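Local coordinates for protein AceL NrdHF-1-1 Intein (Metagenome, PDB 6ZGQ) that is a linked, splice-inactive variant of a naturally split class 3 intein, whose active parent probably excises itself while joining its flanking protein segments, at residues K111-S115 against T116-I120; L134-G138 against K139-V143. All coordinates share one frame; numbering follows the deposited sequence. Where two conformers were deposited one is given.

Contact 1. Residues K111-S115 against T116-I120; sequences KRIKS and TDVKI
Asp117 folds back on Lys114 across a single turn of 3-10 helix, and its side chain can be followed outward atom by atom. CB rests against the carbonyl oxygen of Lys114, with Asp117 CB 3.3 Å from Lys114 O. CG lies beside the backbone N of its own residue and anti to the carbonyl carbon (chi1 -73°), a rotation that keeps the carboxylate on the Lys114 side; Asp117 CG is still 3.9 Å from Lys114 O. At the tip, Asp117 OD2 accepts a hydrogen bond from a water 2.9 Å away, and that water in turn accepts one from Lys114 N at 2.8 Å. The carboxylate is thus tied through one water to the backbone of the residue it leans on.

Two consecutive bonds between residues three apart define the turn. Asp117 N donates to Lys114 O at 3.0 Å with an N-H...O angle of 156°, and Val118 N donates to Ser115 O, also at 3.0 Å but more bent, at 145°. Beyond it the chain changes sheets, passing from strand 109-114, paired with 98-104, to strand 119-125, paired with 57-63. On the inner side Ile113 and Val118 cross at about a right angle, Ile113 CD1 meeting Val118 CG2 at 3.7 Å, and both side chains also touch Phe66. Ser115 OG is hydrogen-bonded to Lys98 O and Ser95 N, which ties the start of the turn to the segment around residues 95-98 of the same chain.

No direct salt bridge joins the two charged residues: Lys114 NZ stays 5.5 Å from Asp117 OD1, and its ammonium pairs instead with Glu96. The polar chemistry here therefore implies a turn held by backbone amides and one water bridge, with the Lys114 charge answered mainly by Glu96 and probably no more than a weak influence on Asp117.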
loop_
_atom_site.group_PDB
_atom_site.type_symbol
_atom_site.label_atom_id
_atom_site.label_comp_id
_atom_site.label_asym_id
_atom_site.label_seq_id
_atom_site.Cartn_x
_atom_site.Cartn_y
_atom_site.Cartn_z
ATOM N N LYS A 111 5.087 -10.115 -8.686
ATOM C CA LYS A 111 6.359 -10.633 -8.153
ATOM C C LYS A 111 6.289 -10.643 -6.629
ATOM O O LYS A 111 6.088 -9.584 -6.034
ATOM C CB LYS A 111 7.539 -9.759 -8.596
ATOM C CG LYS A 111 8.874 -10.187 -7.987
ATOM C CD LYS A 111 10.064 -9.726 -8.808
ATOM C CE LYS A 111 10.701 -8.470 -8.241
ATOM N NZ LYS A 111 11.864 -8.084 -9.080
ATOM N N ARG A 112 6.443 -11.826 -6.024
ATOM C CA ARG A 112 6.335 -12.014 -4.575
ATOM C C ARG A 112 7.753 -12.059 -4.002
ATOM O O ARG A 112 8.548 -12.905 -4.423
ATOM C CB ARG A 112 5.536 -13.288 -4.261
ATOM C CG ARG A 112 4.092 -13.221 -4.748
ATOM C CD ARG A 112 3.707 -14.476 -5.507
ATOM N NE ARG A 112 2.323 -14.441 -5.984
ATOM C CZ ARG A 112 1.946 -14.303 -7.253
ATOM N NH1 ARG A 112 2.841 -14.167 -8.227
ATOM N NH2 ARG A 112 0.655 -14.291 -7.552
ATOM N N ILE A 113 8.062 -11.116 -3.103
ATOM C CA ILE A 113 9.384 -11.009 -2.451
ATOM C C ILE A 113 9.249 -11.391 -0.976
ATOM O O ILE A 113 8.239 -11.047 -0.354
ATOM C CB ILE A 113 10.007 -9.600 -2.621
ATOM C CG1 ILE A 113 9.067 -8.493 -2.112
ATOM C CG2 ILE A 113 10.363 -9.367 -4.084
ATOM C CD1 ILE A 113 9.793 -7.299 -1.541
ATOM N N LYS A 114 10.241 -12.121 -0.449
ATOM C CA LYS A 114 10.278 -12.530 0.965
ATOM C C LYS A 114 10.268 -11.277 1.845
ATOM O O LYS A 114 11.051 -10.361 1.594
ATOM C CB LYS A 114 11.516 -13.394 1.261
ATOM C CG LYS A 114 11.399 -14.834 0.789
ATOM C CD LYS A 114 12.690 -15.608 0.980
ATOM C CE LYS A 114 12.916 -15.988 2.432
ATOM N NZ LYS A 114 14.268 -16.586 2.615
ATOM N N SER A 115 9.356 -11.239 2.826
ATOM C CA SER A 115 9.221 -10.113 3.761
ATOM C C SER A 115 10.521 -9.908 4.560
ATOM O O SER A 115 10.801 -8.779 4.974
ATOM C CB SER A 115 8.032 -10.319 4.701
ATOM O OG SER A 115 8.089 -11.576 5.343
ATOM N N THR A 116 11.295 -10.985 4.747
ATOM C CA THR A 116 12.587 -10.955 5.453
ATOM C C THR A 116 13.663 -10.207 4.643
ATOM O O THR A 116 14.747 -9.962 5.167
ATOM C CB THR A 116 13.072 -12.383 5.800
ATOM O OG1 THR A 116 13.036 -13.198 4.625
ATOM C CG2 THR A 116 12.186 -13.016 6.872
ATOM N N ASP A 117 13.355 -9.849 3.388
ATOM C CA ASP A 117 14.244 -9.030 2.530
ATOM C C ASP A 117 13.869 -7.545 2.660
ATOM O O ASP A 117 14.453 -6.725 1.962
ATOM C CB ASP A 117 14.125 -9.404 1.036
ATOM C CG ASP A 117 14.784 -10.741 0.669
ATOM O OD1 ASP A 117 15.480 -11.357 1.499
ATOM O OD2 ASP A 117 14.600 -11.165 -0.487
ATOM N N VAL A 118 12.898 -7.219 3.526
ATOM C CA VAL A 118 12.328 -5.865 3.667
ATOM C C VAL A 118 12.577 -5.377 5.099
ATOM O O VAL A 118 12.027 -5.946 6.050
ATOM C CB VAL A 118 10.807 -5.861 3.352
ATOM C CG1 VAL A 118 10.179 -4.478 3.534
ATOM C CG2 VAL A 118 10.556 -6.365 1.935
ATOM N N LYS A 119 13.436 -4.359 5.213
ATOM C CA LYS A 119 13.775 -3.668 6.462
ATOM C C LYS A 119 12.550 -2.850 6.924
ATOM O O LYS A 119 11.852 -2.268 6.077
ATOM C CB LYS A 119 14.994 -2.768 6.195
ATOM C CG LYS A 119 15.509 -1.932 7.357
ATOM C CD LYS A 119 16.799 -1.211 6.983
ATOM C CE LYS A 119 16.556 -0.049 6.031
ATOM N NZ LYS A 119 17.828 0.489 5.480
ATOM N N ILE A 120 12.292 -2.834 8.236
ATOM C CA ILE A 120 11.176 -2.076 8.837
ATOM C C ILE A 120 11.745 -1.052 9.829
ATOM O O ILE A 120 12.453 -1.446 10.766
ATOM C CB ILE A 120 10.167 -2.999 9.569
ATOM C CG1 ILE A 120 9.755 -4.180 8.677
ATOM C CG2 ILE A 120 8.942 -2.201 10.016
ATOM C CD1 ILE A 120 8.943 -5.240 9.393
HETATM O O HOH W 1 12.554 -12.692 -1.873
#

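Contact 2. Residues L134-G138 against K139-V143; sequences LSVPG and KSFVV
Leu134 and Val136 approach the Phe141 ring from different directions, just across a type I beta turn running from Val136 to Lys139 in what is consistent with the all-beta HINT fold of inteins. Leu134 CD1 sits over one face, 4.1 Å from the ring centroid of Phe141 and 14° off its normal: a CH-pi contact, displaced slightly toward the rim. Nearer the backbone, Leu134 CB meets Phe141 CE2 at 3.8 Å, and the two side chains cross at roughly a right angle. Val136 comes in at the edge, near the ring plane, where its CG2 is 4.0 Å from Phe141 CD2; the same methyl lies 3.6 Å from Ser140 O.

The torsion of Phe141 explains this placement. CG stands between the backbone N and the carbonyl carbon (chi1 58°), which carries the ring back across the turn toward the preceding strand. With an alanine here in place of the phenylalanine, Leu134 CD1 would probably lose the aromatic face it sits on and Val136 CG2 its edge contact, and a gap would open inside the bend.

A second shell fixes these groups. Val32 touches Phe141, Ile26 touches Leu134, and Val136 also touches Gln34 and Thr45. Polar bonds position the backbone: Gly138 N donates a hydrogen bond to Gln34 OE1, Ser140 OG bonds to Phe35 O, and Arg75 NH1 reaches Lys139 O. The touching parts, residues 134-138 and 139-141, run 109° apart end to end, so the chain bends sharply rather than doubling back as a flat hairpin, which agrees with strands 128-135 and 140-144 belonging to separate sheets. Lys139 has a positive phi, in the left-handed region, as the chain leaves the turn. Its backbone supplies the closing bond, Lys139 N donating to Val136 O over 2.9 Å.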
loop_
_atom_site.group_PDB
_atom_site.type_symbol
_atom_site.label_atom_id
_atom_site.label_comp_id
_atom_site.label_asym_id
_atom_site.label_seq_id
_atom_site.Cartn_x
_atom_site.Cartn_y
_atom_site.Cartn_z
ATOM N N LEU A 134 -7.542 5.475 1.251
ATOM C CA LEU A 134 -8.676 5.184 0.356
ATOM C C LEU A 134 -9.367 3.888 0.792
ATOM O O LEU A 134 -8.701 2.997 1.323
ATOM C CB LEU A 134 -8.182 4.991 -1.084
ATOM C CG LEU A 134 -7.221 6.037 -1.638
ATOM C CD1 LEU A 134 -6.771 5.637 -3.038
ATOM C CD2 LEU A 134 -7.877 7.404 -1.647
ATOM N N SER A 135 -10.682 3.810 0.572
ATOM C CA SER A 135 -11.442 2.555 0.617
ATOM C C SER A 135 -11.795 2.166 -0.822
ATOM O O SER A 135 -12.283 3.015 -1.578
ATOM C CB SER A 135 -12.699 2.719 1.471
ATOM O OG SER A 135 -12.346 3.188 2.767
ATOM N N VAL A 136 -11.486 0.919 -1.192
ATOM C CA VAL A 136 -11.903 0.304 -2.472
ATOM C C VAL A 136 -12.526 -1.071 -2.184
ATOM O O VAL A 136 -12.130 -1.737 -1.234
ATOM C CB VAL A 136 -10.721 0.178 -3.473
ATOM C CG1 VAL A 136 -10.378 1.529 -4.079
ATOM C CG2 VAL A 136 -9.491 -0.446 -2.827
ATOM N N PRO A 137 -13.520 -1.502 -2.988
ATOM C CA PRO A 137 -14.184 -2.800 -2.786
ATOM C C PRO A 137 -13.254 -4.012 -2.575
ATOM O O PRO A 137 -13.557 -4.875 -1.753
ATOM C CB PRO A 137 -14.977 -2.977 -4.080
ATOM C CG PRO A 137 -15.312 -1.582 -4.495
ATOM C CD PRO A 137 -14.104 -0.761 -4.125
ATOM N N GLY A 138 -12.146 -4.067 -3.315
ATOM C CA GLY A 138 -11.184 -5.178 -3.249
ATOM C C GLY A 138 -10.343 -5.165 -1.978
ATOM O O GLY A 138 -9.642 -6.147 -1.710
ATOM N N LYS A 139 -10.397 -4.048 -1.236
ATOM C CA LYS A 139 -9.769 -3.861 0.094
ATOM C C LYS A 139 -8.254 -3.647 0.010
ATOM O O LYS A 139 -7.591 -3.621 1.053
ATOM C CB LYS A 139 -10.076 -5.030 1.046
ATOM C CG LYS A 139 -11.557 -5.300 1.306
ATOM C CD LYS A 139 -11.777 -6.392 2.355
ATOM C CE LYS A 139 -11.320 -7.780 1.915
ATOM N NZ LYS A 139 -12.170 -8.387 0.851
ATOM N N SER A 140 -7.719 -3.495 -1.208
ATOM C CA SER A 140 -6.295 -3.175 -1.436
ATOM C C SER A 140 -6.127 -2.540 -2.819
ATOM O O SER A 140 -6.958 -2.791 -3.703
ATOM C CB SER A 140 -5.423 -4.422 -1.293
ATOM O OG SER A 140 -5.443 -5.211 -2.472
ATOM N N PHE A 141 -5.081 -1.720 -2.986
ATOM C CA PHE A 141 -4.810 -0.995 -4.248
ATOM C C PHE A 141 -3.299 -0.844 -4.465
ATOM O O PHE A 141 -2.516 -1.148 -3.561
ATOM C CB PHE A 141 -5.551 0.356 -4.286
ATOM C CG PHE A 141 -5.213 1.282 -3.143
ATOM C CD1 PHE A 141 -4.108 2.110 -3.211
ATOM C CD2 PHE A 141 -6.000 1.319 -2.002
ATOM C CE1 PHE A 141 -3.790 2.959 -2.163
ATOM C CE2 PHE A 141 -5.688 2.163 -0.954
ATOM C CZ PHE A 141 -4.577 2.978 -1.031
ATOM N N VAL A 142 -2.911 -0.414 -5.671
ATOM C CA VAL A 142 -1.504 -0.359 -6.107
ATOM C C VAL A 142 -0.969 1.064 -5.895
ATOM O O VAL A 142 -1.618 2.038 -6.302
ATOM C CB VAL A 142 -1.353 -0.823 -7.588
ATOM C CG1 VAL A 142 0.094 -0.765 -8.070
ATOM C CG2 VAL A 142 -1.876 -2.243 -7.758
ATOM N N VAL A 143 0.181 1.162 -5.223
ATOM C CA VAL A 143 0.910 2.431 -5.018
ATOM C C VAL A 143 2.251 2.347 -5.758
ATOM O O VAL A 143 2.775 1.239 -5.945
ATOM C CB VAL A 143 1.142 2.744 -3.514
ATOM C CG1 VAL A 143 -0.169 3.072 -2.809
ATOM C CG2 VAL A 143 1.856 1.606 -2.794
#

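Both contacts are tight local turns that carry the chain from one sheet to another, and each has one strand, 109-114 or 140-144, in the same large antiparallel sheet. Their other strands, 119-125 and 128-135, follow each other in sequence but lie in two different three-stranded sheets. The centres are 21 Å apart, on opposite sides of the chain's centre, and the nearest atoms are about 11 Å apart. Burial follows this placement: contact 1 is partly buried near the surface and relies on backbone bonds and a water bridge, whereas contact 2, mostly buried, has one turn-closing bond and depends chiefly on aromatic and aliphatic packing.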